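Local structure of Non-heme chloroperoxidase CPO-A1 (Streptomyces aureofaciens, 1A8Q) at residues A[13-18]-A[46-51]; A[21-26]-A[50-55]. The protein acts as a cofactor-free haloperoxidase that can brominate and may carry out a chlorination step in the biosynthesis of 7-chlorotetracycline. All blocks are in the same frame, centred on the assembly; numbering follows the deposited sequence.

Contact 1: residues A[13-18]-A[46-51]; sequences YKDWGQ and GYRGIA
The carboxylate of Asp-15 lies against the edge of the Arg-48 guanidinium, the two planes nearly coplanar at 9°. Arg-48 approaches side-on: NE reaches OD1 of Asp-15 at 2.9 Å, and NH2 meets the syn lone pair of OD2 of Asp-15 at 2.8 Å. Both bonds are almost straight, and the pair fixes the rotation of the two flat groups against each other. Arg-48 comes to this position fully stretched from CG to NE, with CG anti to the backbone N (chi1 179°). On the way its CG passes 3.6 Å from Gly-17 O. Next to the salt bridge, Ile-50 CG1 packs 3.7 Å from Asp-15 OD1, and Ile-50 CG2 lies 4.2 Å from Tyr-13 CD2, the tyrosine and isoleucine running side by side. Leu-85 touches both Arg-48 and Ile-50 from outside the pair.

Beneath these side chains the backbones run antiparallel. Trp-16 and Gly-49 form a hydrogen-bonded pair, with Gly-49 N 2.8 Å from Trp-16 O, and Lys-14 and Ala-51 form another; Asp-15 and Ile-50 are the non-hydrogen-bonded pair between them. On the face opposite the salt bridge, Lys-14 bends at its last two torsions. Its NZ pairs with Asp-33 and shares a water with Ala-51 O, while the indole of Trp-16 packs on helix 36-44.

Strands 10-16 and 48-52 thus form an antiparallel pairing near one margin of the central sheet, where strand 10-16 lies against strand 48-52 and runs counter to the parallel strands, as is characteristic of the alpha/beta hydrolase fold.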
loop_
_atom_site.group_PDB
_atom_site.type_symbol
_atom_site.label_atom_id
_atom_site.label_comp_id
_atom_site.label_asym_id
_atom_site.label_seq_id
_atom_site.Cartn_x
_atom_site.Cartn_y
_atom_site.Cartn_z
ATOM N N TYR A 13 1.755 -15.462 -2.989
ATOM C CA TYR A 13 1.199 -14.472 -3.898
ATOM C C TYR A 13 0.126 -15.136 -4.781
ATOM O O TYR A 13 0.145 -16.355 -4.933
ATOM C CB TYR A 13 2.240 -13.756 -4.807
ATOM C CG TYR A 13 2.993 -14.725 -5.707
ATOM C CD1 TYR A 13 4.036 -15.509 -5.290
ATOM C CD2 TYR A 13 2.567 -14.799 -7.039
ATOM C CE1 TYR A 13 4.677 -16.389 -6.148
ATOM C CE2 TYR A 13 3.223 -15.658 -7.931
ATOM C CZ TYR A 13 4.251 -16.437 -7.474
ATOM O OH TYR A 13 4.885 -17.314 -8.330
ATOM N N LYS A 14 -0.748 -14.282 -5.262
ATOM C CA LYS A 14 -1.745 -14.649 -6.275
ATOM C C LYS A 14 -1.254 -14.195 -7.644
ATOM O O LYS A 14 -0.634 -13.135 -7.715
ATOM C CB LYS A 14 -3.032 -13.867 -5.986
ATOM C CG LYS A 14 -3.768 -14.427 -4.764
ATOM C CD LYS A 14 -5.061 -13.722 -4.530
ATOM C CE LYS A 14 -5.133 -12.773 -3.350
ATOM N NZ LYS A 14 -4.678 -13.433 -2.073
ATOM N N ASP A 15 -1.467 -15.048 -8.680
ATOM C CA ASP A 15 -0.935 -14.646 -10.007
ATOM C C ASP A 15 -2.007 -15.052 -11.014
ATOM O O ASP A 15 -2.202 -16.284 -11.210
ATOM C CB ASP A 15 0.356 -15.418 -10.247
ATOM C CG ASP A 15 1.020 -15.203 -11.603
ATOM O OD1 ASP A 15 0.423 -14.502 -12.414
ATOM O OD2 ASP A 15 2.109 -15.741 -11.798
ATOM N N TRP A 16 -2.751 -14.065 -11.456
ATOM C CA TRP A 16 -3.931 -14.349 -12.287
ATOM C C TRP A 16 -3.753 -13.811 -13.702
ATOM O O TRP A 16 -3.318 -12.694 -13.876
ATOM C CB TRP A 16 -5.113 -13.617 -11.643
ATOM C CG TRP A 16 -5.628 -14.206 -10.343
ATOM C CD1 TRP A 16 -5.193 -15.327 -9.705
ATOM C CD2 TRP A 16 -6.657 -13.649 -9.527
ATOM N NE1 TRP A 16 -5.867 -15.503 -8.530
ATOM C CE2 TRP A 16 -6.802 -14.509 -8.404
ATOM C CE3 TRP A 16 -7.503 -12.547 -9.627
ATOM C CZ2 TRP A 16 -7.740 -14.260 -7.402
ATOM C CZ3 TRP A 16 -8.438 -12.290 -8.644
ATOM C CH2 TRP A 16 -8.552 -13.176 -7.529
ATOM N N GLY A 17 -4.219 -14.594 -14.682
ATOM C CA GLY A 17 -4.247 -14.021 -16.032
ATOM C C GLY A 17 -2.950 -14.073 -16.798
ATOM O O GLY A 17 -1.910 -14.564 -16.412
ATOM N N GLN A 18 -3.055 -13.489 -18.012
ATOM C CA GLN A 18 -1.958 -13.391 -18.953
ATOM C C GLN A 18 -1.936 -11.966 -19.522
ATOM O O GLN A 18 -2.973 -11.277 -19.560
ATOM C CB GLN A 18 -2.109 -14.390 -20.106
ATOM C CG GLN A 18 -1.437 -15.728 -19.921
ATOM C CD GLN A 18 -2.221 -16.705 -19.076
ATOM O OE1 GLN A 18 -1.695 -17.204 -18.064
ATOM N NE2 GLN A 18 -3.472 -16.963 -19.447
ATOM N N GLY A 46 -7.398 -7.591 -19.701
ATOM C CA GLY A 46 -6.305 -8.161 -20.437
ATOM C C GLY A 46 -4.890 -8.023 -19.908
ATOM O O GLY A 46 -3.901 -8.276 -20.599
ATOM N N TYR A 47 -4.798 -7.818 -18.587
ATOM C CA TYR A 47 -3.526 -7.762 -17.898
ATOM C C TYR A 47 -3.333 -8.989 -16.981
ATOM O O TYR A 47 -4.301 -9.738 -16.837
ATOM C CB TYR A 47 -3.470 -6.526 -16.976
ATOM C CG TYR A 47 -3.562 -5.230 -17.807
ATOM C CD1 TYR A 47 -2.400 -4.677 -18.339
ATOM C CD2 TYR A 47 -4.776 -4.600 -17.959
ATOM C CE1 TYR A 47 -2.516 -3.520 -19.110
ATOM C CE2 TYR A 47 -4.891 -3.442 -18.733
ATOM C CZ TYR A 47 -3.744 -2.945 -19.301
ATOM O OH TYR A 47 -3.836 -1.778 -20.057
ATOM N N ARG A 48 -2.085 -9.161 -16.584
ATOM C CA ARG A 48 -1.740 -10.229 -15.603
ATOM C C ARG A 48 -1.748 -9.495 -14.257
ATOM O O ARG A 48 -1.012 -8.511 -14.138
ATOM C CB ARG A 48 -0.398 -10.791 -15.948
ATOM C CG ARG A 48 0.125 -11.874 -15.023
ATOM C CD ARG A 48 1.423 -12.470 -15.547
ATOM N NE ARG A 48 1.963 -13.427 -14.575
ATOM C CZ ARG A 48 3.171 -13.968 -14.777
ATOM N NH1 ARG A 48 3.892 -13.642 -15.868
ATOM N NH2 ARG A 48 3.698 -14.831 -13.933
ATOM N N GLY A 49 -2.437 -10.061 -13.261
ATOM C CA GLY A 49 -2.535 -9.312 -11.989
ATOM C C GLY A 49 -1.845 -10.172 -10.938
ATOM O O GLY A 49 -2.178 -11.350 -10.801
ATOM N N ILE A 50 -0.915 -9.546 -10.188
ATOM C CA ILE A 50 -0.183 -10.294 -9.187
ATOM C C ILE A 50 -0.286 -9.543 -7.861
ATOM O O ILE A 50 -0.183 -8.322 -7.823
ATOM C CB ILE A 50 1.317 -10.394 -9.568
ATOM C CG1 ILE A 50 1.479 -11.390 -10.734
ATOM C CG2 ILE A 50 2.205 -10.878 -8.428
ATOM C CD1 ILE A 50 2.696 -11.103 -11.581
ATOM N N ALA A 51 -0.507 -10.287 -6.750
ATOM C CA ALA A 51 -0.548 -9.557 -5.463
ATOM C C ALA A 51 0.056 -10.469 -4.397
ATOM O O ALA A 51 -0.412 -11.582 -4.177
ATOM C CB ALA A 51 -1.949 -9.131 -5.051
HETATM O O HOH W 1 -1.927 -12.568 -1.908
#

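Contact 2: residues A[21-26]-A[50-55]; sequences PVVFIH and IAHDRR
The Arg-54 side chain passes at a slant over His-26, its guanidinium standing over one face of the imidazole near the rim, with the planes 44° apart. Arg-54 NH1 comes within 3.4 Å of His-26 CE1. The same ring is held at its edge: Arg-54 N donates a nearly straight bond, 2.9 Å long and close to the ring plane, to NE2 of His-26, and His-52 O sits 3.3 Å from His-26 CD2. The chi1 of 69°, which puts CG of His-26 between its backbone N and carbonyl carbon, swings the ring across to the other segment.

The arginine turns at chi3 to send both terminal nitrogens to one acceptor, His-26 O. NH2 of Arg-54 approaches this oxygen in the carbonyl plane at 3.0 Å, whereas NH1 of Arg-54, at 2.9 Å, stands above that plane, away from a lone-pair direction. Ile-25 CG2 abuts the edge of the guanidinium, 3.4 Å from Arg-54 NH2. The other branch of Ile-25 meets the edge of the His-52 ring, CG1 to CE1 3.9 Å, the two side chains lying alongside one another. Glu-99 ties the group together, forming a salt bridge with Arg-54 NH2 and a hydrogen bond with His-52 NE2.

Farther back the parallel strands are joined by Ile-50 N to Val-22 O and Phe-24 N to Ile-50 O. Beyond Phe-24 they separate, and a water bridges Phe-24 O and His-52 O, while the buried His-52 N has no partner.

Arg-54 lies about 8 Å from the catalytic Ser-94, measured between side chains, and its bonds pin the start of the loop after strand 21-25, which in alpha/beta hydrolases usually contributes to the oxyanion hole. His-26 therefore presents NE2 as an acceptor, and its carbonyl, doubly gripped by a buried cation, is probably polarised.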
loop_
_atom_site.group_PDB
_atom_site.type_symbol
_atom_site.label_atom_id
_atom_site.label_comp_id
_atom_site.label_asym_id
_atom_site.label_seq_id
_atom_site.Cartn_x
_atom_site.Cartn_y
_atom_site.Cartn_z
ATOM N N PRO A 21 2.171 -7.372 -16.864
ATOM C CA PRO A 21 1.965 -7.510 -15.425
ATOM C C PRO A 21 1.684 -6.250 -14.665
ATOM O O PRO A 21 2.377 -5.229 -14.786
ATOM C CB PRO A 21 3.264 -8.139 -14.929
ATOM C CG PRO A 21 4.256 -8.092 -16.028
ATOM C CD PRO A 21 3.568 -7.601 -17.258
ATOM N N VAL A 22 0.732 -6.355 -13.744
ATOM C CA VAL A 22 0.329 -5.322 -12.826
ATOM C C VAL A 22 0.526 -5.958 -11.421
ATOM O O VAL A 22 -0.127 -6.952 -11.132
ATOM C CB VAL A 22 -1.097 -4.858 -13.006
ATOM C CG1 VAL A 22 -1.399 -3.700 -12.043
ATOM C CG2 VAL A 22 -1.377 -4.439 -14.452
ATOM N N VAL A 23 1.460 -5.416 -10.659
ATOM C CA VAL A 23 1.812 -6.023 -9.362
ATOM C C VAL A 23 1.303 -5.083 -8.284
ATOM O O VAL A 23 1.656 -3.898 -8.207
ATOM C CB VAL A 23 3.323 -6.241 -9.228
ATOM C CG1 VAL A 23 3.708 -6.664 -7.811
ATOM C CG2 VAL A 23 3.840 -7.268 -10.245
ATOM N N PHE A 24 0.474 -5.616 -7.394
ATOM C CA PHE A 24 -0.195 -4.829 -6.368
ATOM C C PHE A 24 0.495 -5.019 -5.022
ATOM O O PHE A 24 0.845 -6.163 -4.691
ATOM C CB PHE A 24 -1.664 -5.261 -6.228
ATOM C CG PHE A 24 -2.526 -4.894 -7.418
ATOM C CD1 PHE A 24 -2.588 -5.789 -8.475
ATOM C CD2 PHE A 24 -3.218 -3.703 -7.410
ATOM C CE1 PHE A 24 -3.399 -5.443 -9.579
ATOM C CE2 PHE A 24 -4.029 -3.363 -8.513
ATOM C CZ PHE A 24 -4.102 -4.264 -9.564
ATOM N N ILE A 25 0.679 -3.892 -4.320
ATOM C CA ILE A 25 1.478 -3.897 -3.080
ATOM C C ILE A 25 0.625 -3.341 -1.973
ATOM O O ILE A 25 0.216 -2.186 -1.893
ATOM C CB ILE A 25 2.709 -2.940 -3.261
ATOM C CG1 ILE A 25 3.562 -3.392 -4.459
ATOM C CG2 ILE A 25 3.585 -2.969 -1.995
ATOM C CD1 ILE A 25 4.595 -2.325 -4.860
ATOM N N HIS A 26 0.193 -4.241 -1.030
ATOM C CA HIS A 26 -0.795 -3.873 -0.053
ATOM C C HIS A 26 -0.322 -3.037 1.145
ATOM O O HIS A 26 0.879 -2.945 1.320
ATOM C CB HIS A 26 -1.460 -5.166 0.549
ATOM C CG HIS A 26 -0.544 -5.984 1.415
ATOM N ND1 HIS A 26 -0.374 -5.737 2.755
ATOM C CD2 HIS A 26 0.253 -7.060 1.088
ATOM C CE1 HIS A 26 0.489 -6.624 3.231
ATOM N NE2 HIS A 26 0.885 -7.418 2.279
ATOM N N ILE A 50 -0.915 -9.546 -10.188
ATOM C CA ILE A 50 -0.183 -10.294 -9.187
ATOM C C ILE A 50 -0.286 -9.543 -7.861
ATOM O O ILE A 50 -0.183 -8.322 -7.823
ATOM C CB ILE A 50 1.317 -10.394 -9.568
ATOM C CG1 ILE A 50 1.479 -11.390 -10.734
ATOM C CG2 ILE A 50 2.205 -10.878 -8.428
ATOM C CD1 ILE A 50 2.696 -11.103 -11.581
ATOM N N ALA A 51 -0.507 -10.287 -6.750
ATOM C CA ALA A 51 -0.548 -9.557 -5.463
ATOM C C ALA A 51 0.056 -10.469 -4.397
ATOM O O ALA A 51 -0.412 -11.582 -4.177
ATOM C CB ALA A 51 -1.949 -9.131 -5.051
ATOM N N HIS A 52 1.163 -9.981 -3.802
ATOM C CA HIS A 52 1.886 -10.783 -2.829
ATOM C C HIS A 52 1.515 -10.338 -1.428
ATOM O O HIS A 52 0.959 -9.263 -1.214
ATOM C CB HIS A 52 3.422 -10.663 -2.956
ATOM C CG HIS A 52 3.920 -9.251 -2.858
ATOM N ND1 HIS A 52 3.488 -8.258 -3.693
ATOM C CD2 HIS A 52 4.812 -8.673 -1.992
ATOM C CE1 HIS A 52 4.090 -7.121 -3.410
ATOM N NE2 HIS A 52 4.911 -7.339 -2.381
ATOM N N ASP A 53 1.781 -11.219 -0.459
ATOM C CA ASP A 53 1.585 -10.897 0.938
ATOM C C ASP A 53 2.979 -10.562 1.534
ATOM O O ASP A 53 3.913 -11.363 1.383
ATOM C CB ASP A 53 1.083 -12.142 1.701
ATOM C CG ASP A 53 -0.357 -12.529 1.323
ATOM O OD1 ASP A 53 -1.078 -11.780 0.643
ATOM O OD2 ASP A 53 -0.774 -13.628 1.769
ATOM N N ARG A 54 3.060 -9.392 2.135
ATOM C CA ARG A 54 4.356 -8.943 2.721
ATOM C C ARG A 54 4.793 -9.958 3.778
ATOM O O ARG A 54 3.963 -10.618 4.396
ATOM C CB ARG A 54 4.123 -7.570 3.336
ATOM C CG ARG A 54 5.377 -6.920 3.973
ATOM C CD ARG A 54 5.138 -5.419 4.254
ATOM N NE ARG A 54 4.933 -4.773 2.941
ATOM C CZ ARG A 54 3.797 -4.217 2.565
ATOM N NH1 ARG A 54 2.698 -4.087 3.300
ATOM N NH2 ARG A 54 3.735 -3.706 1.312
ATOM N N ARG A 55 6.096 -10.099 3.979
ATOM C CA ARG A 55 6.602 -11.017 5.026
ATOM C C ARG A 55 5.829 -10.759 6.296
ATOM O O ARG A 55 5.495 -9.658 6.698
ATOM C CB ARG A 55 8.110 -10.792 5.241
ATOM C CG ARG A 55 8.384 -9.375 5.758
ATOM C CD ARG A 55 9.847 -9.016 5.524
ATOM N NE ARG A 55 10.796 -9.809 6.274
ATOM C CZ ARG A 55 11.699 -10.671 5.816
ATOM N NH1 ARG A 55 11.933 -11.016 4.574
ATOM N NH2 ARG A 55 12.479 -11.277 6.723
HETATM O O HOH W 2 -0.204 -7.027 -2.227
#

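From the N terminus the chain runs out along strand 10-16, crosses over through a short connection, residues 17-20, and returns on strand 21-25, but these consecutive strands do not become neighbours. After helix 36-44 the chain comes back as strand 48-52, which slips between them. Contact 1 closes the longer loop, from 13-18 to 46-51, and contact 2 closes the parallel beta-alpha-beta crossover from 21-26 to 50-55. The two closures interleave: 21-26 lies within the loop of contact 1, while 50-55 runs past its end, and the contacts share Ile-50 and Ala-51. Direct contacts also join them: Arg-48 O probably accepts a hydrogen bond from Val-22 N, and Tyr-13 packs on His-52. Together they fasten the antiparallel margin to the parallel core.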